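Long-range contact in scyllo-inosose 3-dehydrogenase (Thermotoga maritima, PDB 3IP1), which catalyses the zinc-dependent oxidation of scyllo-inosose to 3-dehydro-scyllo-inosose with NAD(+) and probably serves in myo-inositol degradation: residues A[85-99]-A[152-165]. Sequence-based numbering, arbitrary orientation.
With CD (cadmium ion), chain F.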
ATOM      1  N   TYR A  85      27.735 -17.434 -16.783  1.00 28.63           N
ATOM      2  CA  TYR A  85      27.235 -16.320 -15.983  1.00 28.84           C
ATOM      3  C   TYR A  85      27.294 -14.975 -16.716  1.00 29.18           C
ATOM      4  O   TYR A  85      28.370 -14.495 -17.086  1.00 28.84           O
ATOM      5  CB  TYR A  85      27.943 -16.241 -14.629  1.00 28.81           C
ATOM      6  CG  TYR A  85      27.329 -15.213 -13.712  1.00 27.18           C
ATOM      7  CD1 TYR A  85      26.082 -15.442 -13.104  1.00 28.20           C
ATOM      8  CD2 TYR A  85      27.967 -14.011 -13.482  1.00 27.32           C
ATOM      9  CE1 TYR A  85      25.501 -14.480 -12.265  1.00 27.75           C
ATOM     10  CE2 TYR A  85      27.403 -13.037 -12.658  1.00 28.02           C
ATOM     11  CZ  TYR A  85      26.180 -13.276 -12.052  1.00 28.13           C
ATOM     12  OH  TYR A  85      25.650 -12.308 -11.236  1.00 28.90           O
ATOM     13  N   PRO A  86      26.126 -14.349 -16.896  1.00 29.42           N
ATOM     14  CA  PRO A  86      26.048 -13.175 -17.766  1.00 29.58           C
ATOM     15  C   PRO A  86      26.286 -11.822 -17.085  1.00 29.24           C
ATOM     16  O   PRO A  86      26.360 -10.806 -17.780  1.00 28.77           O
ATOM     17  CB  PRO A  86      24.618 -13.256 -18.328  1.00 29.71           C
ATOM     18  CG  PRO A  86      23.815 -14.017 -17.248  1.00 30.37           C
ATOM     19  CD  PRO A  86      24.805 -14.782 -16.394  1.00 29.95           C
ATOM     20  N   GLY A  87      26.435 -11.816 -15.755  1.00 29.10           N
ATOM     21  CA  GLY A  87      26.470 -10.570 -14.979  1.00 28.29           C
ATOM     22  C   GLY A  87      27.828 -10.029 -14.550  1.00 28.66           C
ATOM     23  O   GLY A  87      28.875 -10.372 -15.116  1.00 28.53           O
ATOM     24  N   LEU A  88      27.794  -9.150 -13.549  1.00 28.28           N
ATOM     25  CA  LEU A  88      28.977  -8.499 -12.988  1.00 27.17           C
ATOM     26  C   LEU A  88      30.014  -9.499 -12.462  1.00 26.92           C
ATOM     27  O   LEU A  88      29.705 -10.362 -11.644  1.00 25.65           O
ATOM     28  CB  LEU A  88      28.551  -7.554 -11.861  1.00 27.34           C
ATOM     29  CG  LEU A  88      29.624  -6.779 -11.103  1.00 26.89           C
ATOM     30  CD1 LEU A  88      30.280  -5.729 -12.032  1.00 27.80           C
ATOM     31  CD2 LEU A  88      29.008  -6.130  -9.885  1.00 25.96           C
ATOM     32  N   THR A  89      31.246  -9.354 -12.944  1.00 26.70           N
ATOM     33  CA  THR A  89      32.334 -10.282 -12.655  1.00 26.85           C
ATOM     34  C   THR A  89      33.690  -9.560 -12.729  1.00 26.42           C
ATOM     35  O   THR A  89      33.995  -8.896 -13.723  1.00 26.38           O
ATOM     36  CB  THR A  89      32.318 -11.472 -13.640  1.00 26.95           C
ATOM     37  OG1 THR A  89      31.902 -11.004 -14.931  1.00 27.17           O
ATOM     38  CG2 THR A  89      31.343 -12.556 -13.176  1.00 26.50           C
ATOM     39  N   GLY A  90      34.485  -9.692 -11.671  1.00 26.22           N
ATOM     40  CA  GLY A  90      35.815  -9.076 -11.587  1.00 26.72           C
ATOM     41  C   GLY A  90      36.824 -10.142 -11.182  1.00 27.62           C
ATOM     42  O   GLY A  90      36.961 -10.430 -10.004  1.00 28.07           O
ATOM     43  N   PHE A  91      37.504 -10.745 -12.163  1.00 27.50           N
ATOM     44  CA  PHE A  91      38.433 -11.868 -11.933  1.00 26.91           C
ATOM     45  C   PHE A  91      39.909 -11.443 -11.948  1.00 26.60           C
ATOM     46  O   PHE A  91      40.286 -10.546 -12.712  1.00 26.73           O
ATOM     47  CB  PHE A  91      38.199 -12.977 -12.974  1.00 27.04           C
ATOM     48  CG  PHE A  91      36.793 -13.569 -12.954  1.00 29.20           C
ATOM     49  CD1 PHE A  91      36.125 -13.803 -11.751  1.00 27.64           C
ATOM     50  CD2 PHE A  91      36.155 -13.915 -14.149  1.00 29.03           C
ATOM     51  CE1 PHE A  91      34.855 -14.335 -11.735  1.00 29.87           C
ATOM     52  CE2 PHE A  91      34.881 -14.463 -14.150  1.00 29.59           C
ATOM     53  CZ  PHE A  91      34.228 -14.688 -12.936  1.00 30.58           C
ATOM     54  N   PRO A  92      40.767 -12.112 -11.151  1.00 26.43           N
ATOM     55  CA  PRO A  92      40.459 -13.266 -10.282  1.00 26.39           C
ATOM     56  C   PRO A  92      39.709 -12.836  -9.021  1.00 26.30           C
ATOM     57  O   PRO A  92      39.786 -11.674  -8.627  1.00 25.91           O
ATOM     58  CB  PRO A  92      41.841 -13.822  -9.922  1.00 26.34           C
ATOM     59  CG  PRO A  92      42.775 -12.645 -10.066  1.00 26.70           C
ATOM     60  CD  PRO A  92      42.218 -11.827 -11.203  1.00 26.42           C
ATOM     61  N   VAL A  93      38.976 -13.761  -8.415  1.00 26.37           N
ATOM     62  CA  VAL A  93      38.189 -13.446  -7.212  1.00 25.83           C
ATOM     63  C   VAL A  93      38.010 -14.716  -6.400  1.00 26.10           C
ATOM     64  O   VAL A  93      37.956 -15.818  -6.964  1.00 26.06           O
ATOM     65  CB  VAL A  93      36.792 -12.845  -7.603  1.00 25.95           C
ATOM     66  CG1 VAL A  93      35.800 -13.947  -8.057  1.00 25.31           C
ATOM     67  CG2 VAL A  93      36.210 -12.010  -6.470  1.00 25.24           C
ATOM     68  N   THR A  94      37.934 -14.568  -5.082  1.00 26.40           N
ATOM     69  CA  THR A  94      37.488 -15.666  -4.222  1.00 26.94           C
ATOM     70  C   THR A  94      35.988 -15.779  -4.327  1.00 27.04           C
ATOM     71  O   THR A  94      35.257 -14.797  -4.108  1.00 26.84           O
ATOM     72  CB  THR A  94      37.910 -15.451  -2.746  1.00 27.53           C
ATOM     73  OG1 THR A  94      39.341 -15.408  -2.678  1.00 27.01           O
ATOM     74  CG2 THR A  94      37.393 -16.579  -1.829  1.00 26.62           C
ATOM     75  N   LEU A  95      35.533 -16.976  -4.666  1.00 26.54           N
ATOM     76  CA  LEU A  95      34.109 -17.238  -4.812  1.00 26.89           C
ATOM     77  C   LEU A  95      33.447 -17.486  -3.451  1.00 26.97           C
ATOM     78  O   LEU A  95      34.133 -17.635  -2.433  1.00 26.42           O
ATOM     79  CB  LEU A  95      33.873 -18.430  -5.756  1.00 26.44           C
ATOM     80  CG  LEU A  95      34.344 -18.293  -7.213  1.00 27.00           C
ATOM     81  CD1 LEU A  95      34.256 -19.662  -7.863  1.00 26.22           C
ATOM     82  CD2 LEU A  95      33.502 -17.251  -8.009  1.00 24.80           C
ATOM     83  N   GLY A  96      32.114 -17.524  -3.449  1.00 26.85           N
ATOM     84  CA  GLY A  96      31.335 -17.853  -2.259  1.00 27.03           C
ATOM     85  C   GLY A  96      30.631 -16.643  -1.670  1.00 27.57           C
ATOM     86  O   GLY A  96      31.282 -15.651  -1.309  1.00 27.53           O
ATOM     87  N   HIS A  97      29.302 -16.724  -1.571  1.00 27.20           N
ATOM     88  CA  HIS A  97      28.506 -15.594  -1.077  1.00 27.29           C
ATOM     89  C   HIS A  97      27.293 -16.005  -0.232  1.00 26.84           C
ATOM     90  O   HIS A  97      26.522 -15.157   0.205  1.00 27.77           O
ATOM     91  CB  HIS A  97      28.086 -14.686  -2.235  1.00 26.62           C
ATOM     92  CG  HIS A  97      27.178 -15.351  -3.210  1.00 26.50           C
ATOM     93  ND1 HIS A  97      27.634 -15.935  -4.366  1.00 26.94           N
ATOM     94  CD2 HIS A  97      25.837 -15.551  -3.189  1.00 29.31           C
ATOM     95  CE1 HIS A  97      26.613 -16.460  -5.026  1.00 27.77           C
ATOM     96  NE2 HIS A  97      25.514 -16.251  -4.327  1.00 27.70           N
ATOM     97  N   GLU A  98      27.133 -17.301   0.007  1.00 26.59           N
ATOM     98  CA  GLU A  98      26.041 -17.796   0.837  1.00 26.54           C
ATOM     99  C   GLU A  98      26.624 -18.356   2.124  1.00 26.00           C
ATOM    100  O   GLU A  98      26.773 -19.571   2.273  1.00 27.00           O
ATOM    101  CB  GLU A  98      25.262 -18.888   0.108  1.00 26.11           C
ATOM    102  CG  GLU A  98      24.566 -18.439  -1.151  1.00 27.45           C
ATOM    103  CD  GLU A  98      23.889 -19.588  -1.884  1.00 29.44           C
ATOM    104  OE1 GLU A  98      23.973 -20.744  -1.410  1.00 29.95           O
ATOM    105  OE2 GLU A  98      23.279 -19.343  -2.936  1.00 28.29           O
ATOM    106  N   PHE A  99      26.937 -17.487   3.072  1.00 25.68           N
ATOM    107  CA  PHE A  99      27.827 -17.912   4.144  1.00 25.49           C
ATOM    108  C   PHE A  99      27.460 -17.433   5.537  1.00 26.04           C
ATOM    109  O   PHE A  99      26.702 -16.472   5.701  1.00 25.91           O
ATOM    110  CB  PHE A  99      29.256 -17.473   3.826  1.00 24.67           C
ATOM    111  CG  PHE A  99      29.556 -16.051   4.229  1.00 24.44           C
ATOM    112  CD1 PHE A  99      29.123 -14.990   3.447  1.00 24.74           C
ATOM    113  CD2 PHE A  99      30.279 -15.787   5.388  1.00 22.35           C
ATOM    114  CE1 PHE A  99      29.402 -13.670   3.813  1.00 23.85           C
ATOM    115  CE2 PHE A  99      30.569 -14.483   5.774  1.00 24.41           C
ATOM    116  CZ  PHE A  99      30.126 -13.411   4.988  1.00 23.50           C
ATOM    117  N   GLU A 152      29.817  -6.857  -5.553  1.00 28.15           N
ATOM    118  CA  GLU A 152      29.199  -8.127  -5.237  1.00 27.93           C
ATOM    119  C   GLU A 152      30.191  -9.128  -4.683  1.00 27.97           C
ATOM    120  O   GLU A 152      31.195  -9.483  -5.327  1.00 27.25           O
ATOM    121  CB  GLU A 152      28.447  -8.699  -6.449  1.00 28.25           C
ATOM    122  CG  GLU A 152      27.034  -8.140  -6.579  1.00 30.79           C
ATOM    123  CD  GLU A 152      26.265  -8.716  -7.727  1.00 33.54           C
ATOM    124  OE1 GLU A 152      25.505  -9.688  -7.523  1.00 32.70           O
ATOM    125  OE2 GLU A 152      26.424  -8.201  -8.853  1.00 36.67           O
ATOM    126  N   LEU A 153      29.892  -9.564  -3.466  1.00 27.23           N
ATOM    127  CA  LEU A 153      30.693 -10.526  -2.750  1.00 27.35           C
ATOM    128  C   LEU A 153      30.732 -11.851  -3.512  1.00 27.37           C
ATOM    129  O   LEU A 153      29.688 -12.406  -3.834  1.00 27.32           O
ATOM    130  CB  LEU A 153      30.079 -10.752  -1.367  1.00 26.90           C
ATOM    131  CG  LEU A 153      30.950 -11.543  -0.407  1.00 27.74           C
ATOM    132  CD1 LEU A 153      32.066 -10.645   0.135  1.00 25.96           C
ATOM    133  CD2 LEU A 153      30.068 -12.089   0.694  1.00 27.84           C
ATOM    134  N   GLY A 154      31.936 -12.357  -3.770  1.00 27.64           N
ATOM    135  CA  GLY A 154      32.100 -13.600  -4.532  1.00 27.20           C
ATOM    136  C   GLY A 154      31.899 -13.460  -6.030  1.00 27.63           C
ATOM    137  O   GLY A 154      31.776 -14.465  -6.728  1.00 28.13           O
ATOM    138  N   PHE A 155      31.878 -12.221  -6.523  1.00 27.53           N
ATOM    139  CA  PHE A 155      31.778 -11.916  -7.954  1.00 27.62           C
ATOM    140  C   PHE A 155      32.893 -10.977  -8.412  1.00 27.94           C
ATOM    141  O   PHE A 155      33.603 -11.261  -9.396  1.00 28.09           O
ATOM    142  CB  PHE A 155      30.410 -11.323  -8.290  1.00 27.49           C
ATOM    143  CG  PHE A 155      29.284 -12.334  -8.199  1.00 28.09           C
ATOM    144  CD1 PHE A 155      28.696 -12.635  -6.972  1.00 26.15           C
ATOM    145  CD2 PHE A 155      28.848 -13.007  -9.335  1.00 27.91           C
ATOM    146  CE1 PHE A 155      27.666 -13.596  -6.880  1.00 27.82           C
ATOM    147  CE2 PHE A 155      27.810 -13.954  -9.265  1.00 27.00           C
ATOM    148  CZ  PHE A 155      27.222 -14.239  -8.021  1.00 26.55           C
ATOM    149  N   ASN A 156      33.049  -9.864  -7.704  1.00 27.41           N
ATOM    150  CA  ASN A 156      34.189  -8.987  -7.916  1.00 27.24           C
ATOM    151  C   ASN A 156      34.840  -8.524  -6.607  1.00 27.03           C
ATOM    152  O   ASN A 156      35.780  -7.756  -6.630  1.00 27.47           O
ATOM    153  CB  ASN A 156      33.789  -7.802  -8.790  1.00 26.86           C
ATOM    154  CG  ASN A 156      32.920  -6.788  -8.054  1.00 27.35           C
ATOM    155  OD1 ASN A 156      31.909  -7.140  -7.433  1.00 28.50           O
ATOM    156  ND2 ASN A 156      33.305  -5.524  -8.132  1.00 25.20           N
ATOM    157  N   VAL A 157      34.321  -8.961  -5.466  1.00 27.58           N
ATOM    158  CA  VAL A 157      34.980  -8.703  -4.166  1.00 27.79           C
ATOM    159  C   VAL A 157      35.197 -10.076  -3.530  1.00 27.82           C
ATOM    160  O   VAL A 157      34.283 -10.903  -3.537  1.00 27.73           O
ATOM    161  CB  VAL A 157      34.124  -7.771  -3.236  1.00 27.89           C
ATOM    162  CG1 VAL A 157      34.791  -7.547  -1.848  1.00 27.68           C
ATOM    163  CG2 VAL A 157      33.872  -6.423  -3.893  1.00 26.95           C
ATOM    164  N   ASP A 158      36.394 -10.329  -2.999  1.00 27.83           N
ATOM    165  CA  ASP A 158      36.711 -11.655  -2.419  1.00 27.50           C
ATOM    166  C   ASP A 158      35.653 -12.139  -1.438  1.00 27.42           C
ATOM    167  O   ASP A 158      35.282 -11.417  -0.491  1.00 27.00           O
ATOM    168  CB  ASP A 158      38.105 -11.667  -1.760  1.00 27.58           C
ATOM    169  CG  ASP A 158      39.243 -11.602  -2.784  1.00 28.34           C
ATOM    170  OD1 ASP A 158      39.051 -12.064  -3.941  1.00 29.36           O
ATOM    171  OD2 ASP A 158      40.325 -11.069  -2.438  1.00 26.88           O
ATOM    172  N   GLY A 159      35.202 -13.372  -1.670  1.00 27.42           N
ATOM    173  CA  GLY A 159      34.084 -13.974  -0.980  1.00 27.17           C
ATOM    174  C   GLY A 159      34.460 -15.012   0.060  1.00 27.71           C
ATOM    175  O   GLY A 159      35.568 -14.984   0.615  1.00 27.47           O
ATOM    176  N   ALA A 160      33.542 -15.945   0.316  1.00 27.71           N
ATOM    177  CA  ALA A 160      33.592 -16.738   1.545  1.00 27.74           C
ATOM    178  C   ALA A 160      33.965 -18.213   1.429  1.00 27.90           C
ATOM    179  O   ALA A 160      33.918 -18.918   2.433  1.00 28.23           O
ATOM    180  CB  ALA A 160      32.290 -16.565   2.334  1.00 27.51           C
ATOM    181  N   PHE A 161      34.339 -18.687   0.235  1.00 28.01           N
ATOM    182  CA  PHE A 161      34.961 -20.022   0.102  1.00 28.01           C
ATOM    183  C   PHE A 161      36.418 -19.887   0.551  1.00 28.30           C
ATOM    184  O   PHE A 161      37.355 -19.939  -0.252  1.00 28.83           O
ATOM    185  CB  PHE A 161      34.870 -20.584  -1.317  1.00 27.45           C
ATOM    186  CG  PHE A 161      33.488 -21.051  -1.711  1.00 26.81           C
ATOM    187  CD1 PHE A 161      32.739 -21.870  -0.873  1.00 26.33           C
ATOM    188  CD2 PHE A 161      32.959 -20.714  -2.949  1.00 27.30           C
ATOM    189  CE1 PHE A 161      31.468 -22.325  -1.262  1.00 26.86           C
ATOM    190  CE2 PHE A 161      31.668 -21.152  -3.336  1.00 26.53           C
ATOM    191  CZ  PHE A 161      30.935 -21.954  -2.478  1.00 24.90           C
ATOM    192  N   ALA A 162      36.589 -19.688   1.850  1.00 27.96           N
ATOM    193  CA  ALA A 162      37.843 -19.233   2.394  1.00 28.52           C
ATOM    194  C   ALA A 162      37.801 -19.572   3.854  1.00 29.07           C
ATOM    195  O   ALA A 162      36.750 -19.985   4.372  1.00 28.40           O
ATOM    196  CB  ALA A 162      37.992 -17.705   2.203  1.00 28.63           C
ATOM    197  N   GLU A 163      38.938 -19.402   4.521  1.00 29.43           N
ATOM    198  CA  GLU A 163      38.998 -19.588   5.964  1.00 30.50           C
ATOM    199  C   GLU A 163      38.532 -18.312   6.671  1.00 30.16           C
ATOM    200  O   GLU A 163      37.930 -18.383   7.739  1.00 30.16           O
ATOM    201  CB  GLU A 163      40.420 -19.941   6.401  1.00 30.83           C
ATOM    202  CG  GLU A 163      40.964 -21.210   5.755  1.00 34.19           C
ATOM    203  CD  GLU A 163      42.408 -21.471   6.140  1.00 39.64           C
ATOM    204  OE1 GLU A 163      42.640 -21.933   7.280  1.00 41.73           O
ATOM    205  OE2 GLU A 163      43.305 -21.218   5.303  1.00 40.81           O
ATOM    206  N   TYR A 164      38.815 -17.159   6.060  1.00 29.67           N
ATOM    207  CA  TYR A 164      38.398 -15.854   6.581  1.00 29.80           C
ATOM    208  C   TYR A 164      37.856 -14.977   5.442  1.00 29.19           C
ATOM    209  O   TYR A 164      38.282 -15.110   4.290  1.00 29.23           O
ATOM    210  CB  TYR A 164      39.553 -15.134   7.329  1.00 29.35           C
ATOM    211  CG  TYR A 164      40.076 -15.909   8.540  1.00 31.96           C
ATOM    212  CD1 TYR A 164      41.056 -16.884   8.387  1.00 32.26           C
ATOM    213  CD2 TYR A 164      39.553 -15.695   9.826  1.00 32.22           C
ATOM    214  CE1 TYR A 164      41.520 -17.609   9.460  1.00 34.22           C
ATOM    215  CE2 TYR A 164      40.019 -16.423  10.914  1.00 33.64           C
ATOM    216  CZ  TYR A 164      41.009 -17.379  10.720  1.00 34.92           C
ATOM    217  OH  TYR A 164      41.500 -18.126  11.774  1.00 35.67           O
ATOM    218  N   VAL A 165      36.910 -14.101   5.768  1.00 28.86           N
ATOM    219  CA  VAL A 165      36.399 -13.110   4.820  1.00 28.47           C
ATOM    220  C   VAL A 165      36.253 -11.756   5.499  1.00 28.88           C
ATOM    221  O   VAL A 165      35.849 -11.655   6.654  1.00 29.15           O
ATOM    222  CB  VAL A 165      35.044 -13.551   4.166  1.00 28.81           C
ATOM    223  CG1 VAL A 165      33.892 -13.504   5.168  1.00 27.92           C
ATOM    224  CG2 VAL A 165      34.726 -12.690   2.946  1.00 27.77           C
TER
HETATM  225 CD    CD F 501      23.123 -17.011  -3.992  0.50 33.54          CD
HETATM  226  O   HOH W   1      27.188 -10.314 -10.238  1.00 32.81           O
HETATM  227  O   HOH W   2      30.283 -16.351  -5.310  1.00 32.96           O
HETATM  228  O   HOH W   3      20.782 -17.146  -4.233  1.00 41.83           O
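F155 slots its ring between those of Y85 and H97, an aromatic cluster beside the catalytic metal site in the GroES-like domain of this zinc-containing alcohol dehydrogenase. Its CE2 lies over one face of Y85, 3.3 Å from Y85 CZ, while CE1 approaches H97 ND1; both ring pairs are oblique, the planes of Y85 and F155 inclined at 44°. The F155 torsion that places CG beside its own backbone N (chi1 -70°) turns the flat ring into this slot, which suits a large aromatic. With an alanine in place of F155, Y85 and H97 would probably lose the ring that lies between them, opening a gap on the Y85 face.

Packing is also tight where 94-96 meets 159-161. F161 N donates to L95 O in the carbonyl plane (2.9 Å), whereas A160 N reaches G96 O from above the carbonyl plane of G96. G96 must be glycine: with its positive phi, a side chain would strike F161 N, and its CA instead sits over the face of the F161 ring. G159 suits its place too, since a CB there would collide with G96 O. A160, whose side chain is a single methyl, points CB at the face of the F99 ring in a CH-pi contact, 3.4 Å from F99 CG, and V165 CG1 touches CE2 of the same ring.

The margins are looser and more polar. At one, exposed D158 takes the T94 N-H on the anti side of OD1, an oxygen that also pairs with R7. At another, near the partly exposed Y85 and E152, a water joins Y85 OH, L88 O and E152 OE2.

H97 NE2 and E98 OE2 bind cadmium here, with E195 and a water, at the zinc position. At the other ring nitrogen, a second water accepts from H97 ND1 and G96 N and donates to G154 O at 2.8 Å.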